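Local coordinates for protein RNA-dependent RNA polymerase (Farallon virus, PDB 6DX5) that is the large protein of a nairovirus, probably an RNA-directed RNA polymerase, present here as its viral OTU domain, a cysteine protease with deubiquitinase activity, at residues A[142-147]-A[168-173]. Numbering follows the deposited sequence.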
loop_
_atom_site.group_PDB
_atom_site.type_symbol
_atom_site.label_atom_id
_atom_site.label_comp_id
_atom_site.label_asym_id
_atom_site.label_seq_id
_atom_site.Cartn_x
_atom_site.Cartn_y
_atom_site.Cartn_z
ATOM N N ILE A 142 3.681 6.665 9.385
ATOM C CA ILE A 142 4.823 6.302 8.549
ATOM C C ILE A 142 4.985 7.403 7.512
ATOM O O ILE A 142 4.107 7.603 6.668
ATOM C CB ILE A 142 4.647 4.954 7.843
ATOM C CG1 ILE A 142 4.198 3.843 8.806
ATOM C CG2 ILE A 142 5.965 4.589 7.125
ATOM C CD1 ILE A 142 5.270 3.362 9.666
ATOM N N TRP A 143 6.094 8.122 7.558
ATOM C CA TRP A 143 6.359 9.188 6.599
ATOM C C TRP A 143 7.344 8.642 5.566
ATOM O O TRP A 143 8.486 8.316 5.906
ATOM C CB TRP A 143 6.952 10.432 7.284
ATOM C CG TRP A 143 6.145 11.039 8.380
ATOM C CD1 TRP A 143 6.097 10.629 9.683
ATOM C CD2 TRP A 143 5.221 12.131 8.260
ATOM N NE1 TRP A 143 5.222 11.418 10.392
ATOM C CE2 TRP A 143 4.668 12.342 9.539
ATOM C CE3 TRP A 143 4.823 12.958 7.199
ATOM C CZ2 TRP A 143 3.707 13.344 9.797
ATOM C CZ3 TRP A 143 3.880 13.978 7.456
ATOM C CH2 TRP A 143 3.313 14.131 8.737
ATOM N N ASN A 144 6.912 8.535 4.324
ATOM C CA ASN A 144 7.794 8.074 3.271
ATOM C C ASN A 144 8.478 9.295 2.671
ATOM O O ASN A 144 7.806 10.192 2.141
ATOM C CB ASN A 144 7.000 7.311 2.202
ATOM C CG ASN A 144 6.202 6.160 2.788
ATOM O OD1 ASN A 144 4.965 6.231 2.899
ATOM N ND2 ASN A 144 6.896 5.143 3.240
ATOM N N VAL A 145 9.797 9.312 2.687
ATOM C CA VAL A 145 10.511 10.489 2.234
ATOM C C VAL A 145 11.498 10.123 1.138
ATOM O O VAL A 145 11.890 8.961 0.971
ATOM C CB VAL A 145 11.233 11.148 3.396
ATOM C CG1 VAL A 145 10.237 11.519 4.477
ATOM C CG2 VAL A 145 12.341 10.192 3.885
ATOM N N ASN A 146 11.921 11.145 0.386
ATOM C CA ASN A 146 12.969 10.890 -0.582
ATOM C C ASN A 146 14.290 11.114 0.142
ATOM O O ASN A 146 14.328 11.254 1.371
ATOM C CB ASN A 146 12.792 11.750 -1.832
ATOM C CG ASN A 146 12.745 13.185 -1.504
ATOM O OD1 ASN A 146 12.945 13.550 -0.353
ATOM N ND2 ASN A 146 12.466 14.028 -2.493
ATOM N N THR A 147 15.384 11.149 -0.597
ATOM C CA THR A 147 16.668 11.088 0.081
ATOM C C THR A 147 17.072 12.417 0.711
ATOM O O THR A 147 17.958 12.411 1.569
ATOM C CB THR A 147 17.736 10.592 -0.900
ATOM O OG1 THR A 147 17.745 11.458 -2.044
ATOM C CG2 THR A 147 17.374 9.142 -1.368
ATOM N N ILE A 168 7.312 7.638 12.422
ATOM C CA ILE A 168 8.459 6.899 11.917
ATOM C C ILE A 168 8.698 7.366 10.500
ATOM O O ILE A 168 7.738 7.635 9.775
ATOM C CB ILE A 168 8.170 5.395 12.019
ATOM C CG1 ILE A 168 8.041 5.036 13.518
ATOM C CG2 ILE A 168 9.200 4.553 11.263
ATOM C CD1 ILE A 168 8.017 3.614 13.792
ATOM N N VAL A 169 9.970 7.556 10.121
ATOM C CA VAL A 169 10.287 7.965 8.759
ATOM C C VAL A 169 10.812 6.742 8.033
ATOM O O VAL A 169 11.505 5.908 8.620
ATOM C CB VAL A 169 11.314 9.114 8.730
ATOM C CG1 VAL A 169 12.625 8.698 9.420
ATOM C CG2 VAL A 169 11.626 9.552 7.309
ATOM N N ARG A 170 10.496 6.634 6.752
ATOM C CA ARG A 170 10.910 5.499 5.947
ATOM C C ARG A 170 11.569 6.033 4.693
ATOM O O ARG A 170 10.932 6.772 3.921
ATOM C CB ARG A 170 9.722 4.623 5.549
ATOM C CG ARG A 170 10.170 3.416 4.715
ATOM C CD ARG A 170 9.013 2.661 4.112
ATOM N NE ARG A 170 9.473 1.325 3.734
ATOM C CZ ARG A 170 8.678 0.302 3.404
ATOM N NH1 ARG A 170 7.345 0.464 3.373
ATOM N NH2 ARG A 170 9.223 -0.873 3.110
ATOM N N CYS A 171 12.820 5.628 4.455
ATOM C CA CYS A 171 13.553 6.047 3.256
ATOM C C CYS A 171 13.972 4.783 2.518
ATOM O O CYS A 171 14.860 4.063 2.989
ATOM C CB CYS A 171 14.758 6.920 3.623
ATOM S SG CYS A 171 15.492 7.713 2.089
ATOM N N GLY A 172 13.290 4.471 1.414
ATOM C CA GLY A 172 13.394 3.153 0.792
ATOM C C GLY A 172 13.061 1.994 1.741
ATOM O O GLY A 172 11.937 1.841 2.267
ATOM N N ALA A 173 14.032 1.115 1.931
ATOM C CA ALA A 173 13.822 -0.012 2.828
ATOM C C ALA A 173 14.064 0.350 4.288
ATOM O O ALA A 173 13.714 -0.439 5.160
ATOM C CB ALA A 173 14.742 -1.178 2.454
HETATM O O HOH W 1 5.445 2.817 3.663
HETATM O O HOH W 2 11.252 6.414 0.603
#
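Asn-144 and Arg-170 rise together from the same face of a parallel strand pair. Asn-144 ND2 sits 3.4 Å from Arg-170 CD, the arginine's CG being anti to its backbone N (chi1 -179°) so that its CB-to-CD part passes the amide while the guanidinium end leads away. Amide and guanidinium planes differ by 42°, and a water meeting the guanidinium at its edge accepts from both Asn-144 ND2 and Arg-170 NH1; Asn-144 OD1 bonds instead to Gln-155. Arg-170 NE also makes a weak, bent bond to Gly-172 O. Beyond the last bridged pair, Val-145 CG2 lies 3.6 Å from Val-169 CG2, the two side chains roughly perpendicular. Trp-143 N donates a nearly straight hydrogen bond to Ile-168 O (2.8 Å), and the same oxygen lies at the edge of the indole, 3.4 Å from Trp-143 CD1. Arg-170 bonds through N to Trp-143 O and through O to Val-145 N, flanking its bridge partner Asn-144 as in parallel pairing. Strands 140-145 and 166-171 are the one parallel pair of neighbours in the OTU domain's mixed sheet, flanked by antiparallel strands 151-157 and 174-180. Helix 37-47 packs through Phe-38 on Ile-142 and Ile-168, while Trp-143, on the opposite face, meets Phe-26 and Leu-178.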